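Local atomic coordinates of 2-pyrone-4,6-dicarboxylic acid hydrolase, putative (Pseudomonas putida, PDB entry 2FFI), a protein that probably hydrolyses the lactone 2-pyrone-4,6-dicarboxylate, as an amidohydrolase-family enzyme built on a TIM barrel. Residues D16-V21 / G108-L113; L59-F64 / R70-A75. All blocks are in the same frame, centred on the assembly; numbering follows the deposited sequence.

The two contacts are joined chiefly through V60, their centres about 9 Å apart. Interaction 1 lies close to the centre of the chain, where side chains from 16-21 and 108-113 converge on a bound phosphate. The ion probably came from the crystallisation liquor but is likely to mark the active-site pocket. Interaction 2 lies further out, where the loop 59-64 is backed by the helix that follows it. The backbone of V60 is joined to 16-21 by two probable hydrogen bonds, A19 O to V60 N at 2.6 Å and H20 ND1 to V60 O at 2.9 Å. The V60 side chain comes within about 5 Å of the phosphate, so loop 59-64 also borders the pocket.

Interaction 1. Residues D16-V21 / G108-L113; sequences DSHAHV and GVRLNL. With PO4 (phosphate ion), chain C.
R110 reaches across to H18 and H20 with an almost straight side chain. Beyond CB, CG stands anti to the backbone N (chi1 -163°), and the chain stays extended to NE, which is 4.1 Å from H18 NE2. CZ comes next, 3.0 Å from phosphate O1, with N112 OD1 3.5 Å above the guanidinium plane on one face and H18 NE2 over the other. At the tip, NH2 donates to phosphate O1 at 2.7 Å; NH1 is also modelled on O1, but its 2.5 Å is too short to trust at this resolution. This is the C-terminal mouth of the TIM barrel, where the H-x-H motif of the amidohydrolases, here H18-A19-H20, follows the first strand. NH1 also lies 3.0 Å from H18 NE2, but the angle is too poor for a hydrogen bond; D166 joins both, salt-bridged to NH1 and weakly bonded to H18. A methionine at R110 lacks the guanidinium and would probably leave D166 without its salt-bridge mate and O1 gripped, of the two segments, by H20 alone. H20, anchored through ND1 to V60, turns NE2 to the phosphate for weak bonds to O1 (2.8 Å) and O4; H167 NE2 binds the same ion.

Interaction 2. Residues L59-F64 / R70-A75; sequences LVQPSF and RYLLSA
L72 lays its CD1 methyl over one face of the peptide group that joins V60 to Q61, 3.9 Å from V60 C and 3.6 Å from Q61 N. The same methyl stands above the plane of the preceding peptide as well, 3.3 Å from L59 O. A third flat group, the Q61 carboxamide, is held at both ends: NE2 donates to the backbone oxygens of G66 and D68, and OE1 accepts from a water. These contacts belong to one beta-alpha unit of the TIM barrel: 59-64 runs on from strand 56-57, and after a short connection the chain returns as helix 70-78, whose inner side lies against that loop.

The apolar part of the contact comes from L59, L72 and A75. L72 CG is anti to its backbone N (chi1 177°), which carries the branch off the helix and lets CD1 lie over the loop backbone. L59 answers with its CB, 4.1 Å from L72 CG, and its CD1 reaches on to the methyl of A75 at 3.7 Å. L72 and A75 are three residues apart, nearly one turn, and so present their side chains on the same side of the helix to this one leucine. Helix 42-51 closes over the pair, with Y45 against L59 and L42 against A75. Further along the loop the F64 ring meets F22 edge-to-face.

Q61 also links loop and helix through solvent. L72 N lies in the first turn of the helix, and the water held 2.6 Å from Q61 OE1 accepts a weak, long hydrogen bond from that L72 N at 3.3 Å.

Interaction 1. Residues D16-V21 / G108-L113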
# COMPACT_ATOMS: atom_id res chain seq x y z
N ASP A 16 10.62 0.18 -1.55
CA ASP A 16 9.63 -0.44 -0.65
C ASP A 16 8.32 0.33 -0.74
O ASP A 16 8.26 1.49 -0.36
CB ASP A 16 10.13 -0.38 0.81
CG ASP A 16 9.04 -0.71 1.83
OD1 ASP A 16 9.31 -0.58 3.05
OD2 ASP A 16 7.91 -1.10 1.42
N SER A 17 7.26 -0.29 -1.24
CA SER A 17 5.98 0.41 -1.30
C SER A 17 5.19 -0.01 -0.06
O SER A 17 5.28 -1.14 0.38
CB SER A 17 5.20 0.06 -2.58
OG SER A 17 4.90 -1.32 -2.64
N HIS A 18 4.45 0.91 0.53
CA HIS A 18 3.65 0.60 1.73
C HIS A 18 4.46 0.41 3.03
O HIS A 18 5.15 -0.58 3.22
CB HIS A 18 2.79 -0.64 1.49
CG HIS A 18 1.50 -0.62 2.25
ND1 HIS A 18 1.44 -0.79 3.61
CD2 HIS A 18 0.23 -0.44 1.83
CE1 HIS A 18 0.18 -0.72 4.00
NE2 HIS A 18 -0.58 -0.51 2.94
N ALA A 19 4.33 1.37 3.93
CA ALA A 19 5.01 1.35 5.22
C ALA A 19 4.47 2.50 6.08
O ALA A 19 3.97 3.49 5.54
CB ALA A 19 6.51 1.49 5.01
N HIS A 20 4.57 2.39 7.40
CA HIS A 20 4.06 3.42 8.29
C HIS A 20 5.13 3.94 9.26
O HIS A 20 6.06 3.22 9.60
CB HIS A 20 2.90 2.85 9.13
CG HIS A 20 1.83 2.21 8.31
ND1 HIS A 20 1.04 2.94 7.45
CD2 HIS A 20 1.45 0.92 8.18
CE1 HIS A 20 0.23 2.11 6.81
NE2 HIS A 20 0.46 0.88 7.23
N VAL A 21 4.98 5.20 9.68
CA VAL A 21 5.89 5.79 10.65
C VAL A 21 5.03 6.64 11.58
O VAL A 21 4.03 7.22 11.16
CB VAL A 21 7.04 6.66 10.00
CG1 VAL A 21 7.90 5.80 9.10
CG2 VAL A 21 6.47 7.87 9.23
N GLY A 108 -0.73 9.50 -3.82
CA GLY A 108 -1.96 8.73 -3.80
C GLY A 108 -2.76 8.98 -2.56
O GLY A 108 -2.29 9.69 -1.66
N VAL A 109 -3.98 8.45 -2.52
CA VAL A 109 -4.85 8.58 -1.35
C VAL A 109 -5.33 7.19 -1.02
O VAL A 109 -5.61 6.39 -1.92
CB VAL A 109 -6.10 9.47 -1.60
CG1 VAL A 109 -5.70 10.92 -1.88
CG2 VAL A 109 -6.91 8.93 -2.75
N ARG A 110 -5.43 6.90 0.27
CA ARG A 110 -5.88 5.60 0.75
C ARG A 110 -7.18 5.80 1.50
O ARG A 110 -7.26 6.58 2.45
CB ARG A 110 -4.86 4.98 1.70
CG ARG A 110 -5.03 3.46 1.94
CD ARG A 110 -4.44 3.05 3.29
NE ARG A 110 -4.08 1.63 3.38
CZ ARG A 110 -3.51 1.08 4.45
NH1 ARG A 110 -3.20 -0.21 4.45
NH2 ARG A 110 -3.26 1.81 5.54
N LEU A 111 -8.22 5.11 1.06
CA LEU A 111 -9.52 5.20 1.72
C LEU A 111 -9.42 4.40 3.02
O LEU A 111 -9.86 4.86 4.09
CB LEU A 111 -10.59 4.61 0.81
CG LEU A 111 -10.69 5.23 -0.59
CD1 LEU A 111 -11.76 4.54 -1.36
CD2 LEU A 111 -10.99 6.72 -0.47
N ASN A 112 -8.82 3.21 2.89
CA ASN A 112 -8.61 2.26 4.00
C ASN A 112 -9.86 1.94 4.81
O ASN A 112 -10.11 2.54 5.85
CB ASN A 112 -7.51 2.78 4.94
CG ASN A 112 -7.27 1.85 6.13
OD1 ASN A 112 -6.72 0.76 5.99
ND2 ASN A 112 -7.69 2.30 7.31
N LEU A 113 -10.65 0.97 4.34
CA LEU A 113 -11.88 0.58 5.03
C LEU A 113 -11.61 -0.48 6.10
O LEU A 113 -11.70 -0.21 7.30
CB LEU A 113 -12.90 0.08 4.01
CG LEU A 113 -13.13 0.95 2.78
CD1 LEU A 113 -13.19 2.43 3.16
CD2 LEU A 113 -12.02 0.71 1.78
P PO4 C . -1.80 -1.66 7.08
O1 PO4 C . -1.97 -0.26 6.62
O2 PO4 C . -3.07 -2.14 7.68
O3 PO4 C . -1.45 -2.52 5.93
O4 PO4 C . -0.72 -1.71 8.09

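Interaction 2. Residues L59-F64 / R70-A75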
# COMPACT_ATOMS: atom_id res chain seq x y z
N LEU A 59 5.68 6.07 2.35
CA LEU A 59 5.04 6.18 3.65
C LEU A 59 3.54 6.22 3.46
O LEU A 59 3.01 7.11 2.82
CB LEU A 59 5.49 7.47 4.37
CG LEU A 59 6.98 7.65 4.68
CD1 LEU A 59 7.22 8.97 5.38
CD2 LEU A 59 7.45 6.48 5.55
N VAL A 60 2.83 5.26 4.00
CA VAL A 60 1.39 5.30 3.86
C VAL A 60 0.85 5.81 5.18
O VAL A 60 1.42 5.55 6.25
CB VAL A 60 0.81 3.92 3.53
CG1 VAL A 60 -0.69 3.95 3.62
CG2 VAL A 60 1.23 3.50 2.12
N GLN A 61 -0.22 6.58 5.11
CA GLN A 61 -0.84 7.12 6.31
C GLN A 61 -1.36 5.96 7.18
O GLN A 61 -2.07 5.08 6.68
CB GLN A 61 -1.99 8.06 5.94
CG GLN A 61 -2.83 8.52 7.12
CD GLN A 61 -2.07 9.42 8.06
OE1 GLN A 61 -0.84 9.37 8.15
NE2 GLN A 61 -2.81 10.25 8.80
N PRO A 62 -0.99 5.93 8.46
CA PRO A 62 -1.45 4.86 9.35
C PRO A 62 -2.91 5.14 9.76
O PRO A 62 -3.24 6.27 10.14
CB PRO A 62 -0.46 4.92 10.51
CG PRO A 62 -0.08 6.36 10.56
CD PRO A 62 0.02 6.79 9.13
N SER A 63 -3.78 4.14 9.69
CA SER A 63 -5.19 4.32 10.04
C SER A 63 -5.49 5.09 11.32
O SER A 63 -6.30 6.02 11.31
CB SER A 63 -5.91 2.98 10.14
OG SER A 63 -5.91 2.31 8.90
N PHE A 64 -4.85 4.73 12.43
CA PHE A 64 -5.12 5.40 13.70
C PHE A 64 -4.84 6.90 13.75
O PHE A 64 -5.01 7.52 14.79
CB PHE A 64 -4.36 4.70 14.83
CG PHE A 64 -2.87 4.88 14.77
CD1 PHE A 64 -2.28 6.01 15.33
CD2 PHE A 64 -2.06 3.93 14.17
CE1 PHE A 64 -0.91 6.19 15.29
CE2 PHE A 64 -0.68 4.10 14.13
CZ PHE A 64 -0.10 5.23 14.69
N ARG A 70 0.24 15.10 9.21
CA ARG A 70 1.37 15.94 9.61
C ARG A 70 2.70 15.21 9.80
O ARG A 70 3.76 15.72 9.40
CB ARG A 70 1.04 16.69 10.91
CG ARG A 70 0.01 17.80 10.79
CD ARG A 70 -0.24 18.46 12.16
NE ARG A 70 -0.82 17.51 13.11
CZ ARG A 70 -0.95 17.74 14.42
NH1 ARG A 70 -0.55 18.90 14.94
NH2 ARG A 70 -1.49 16.81 15.20
N TYR A 71 2.68 14.03 10.42
CA TYR A 71 3.92 13.30 10.63
C TYR A 71 4.44 12.78 9.30
O TYR A 71 5.62 12.91 8.99
CB TYR A 71 3.69 12.14 11.61
CG TYR A 71 4.98 11.61 12.21
CD1 TYR A 71 5.69 12.34 13.15
CD2 TYR A 71 5.51 10.39 11.80
CE1 TYR A 71 6.89 11.88 13.66
CE2 TYR A 71 6.71 9.91 12.30
CZ TYR A 71 7.39 10.65 13.23
OH TYR A 71 8.59 10.19 13.72
N LEU A 72 3.55 12.21 8.49
CA LEU A 72 3.95 11.70 7.19
C LEU A 72 4.54 12.85 6.37
O LEU A 72 5.64 12.72 5.80
CB LEU A 72 2.75 11.10 6.48
CG LEU A 72 2.93 10.56 5.06
CD1 LEU A 72 1.81 9.58 4.72
CD2 LEU A 72 2.93 11.73 4.08
N LEU A 73 3.83 13.98 6.31
CA LEU A 73 4.31 15.13 5.57
C LEU A 73 5.66 15.64 6.07
O LEU A 73 6.52 16.02 5.26
CB LEU A 73 3.27 16.26 5.63
CG LEU A 73 2.30 16.35 4.45
CD1 LEU A 73 1.72 15.00 4.09
CD2 LEU A 73 1.21 17.33 4.82
N SER A 74 5.85 15.65 7.39
CA SER A 74 7.08 16.11 8.04
C SER A 74 8.26 15.16 7.76
O SER A 74 9.43 15.58 7.70
CB SER A 74 6.83 16.19 9.55
OG SER A 74 7.78 17.03 10.20
N ALA A 75 7.96 13.88 7.57
CA ALA A 75 9.01 12.90 7.30
C ALA A 75 9.40 12.90 5.83
O ALA A 75 10.50 12.49 5.47
CB ALA A 75 8.53 11.50 7.73
O HOH W 1 1.27 10.08 9.56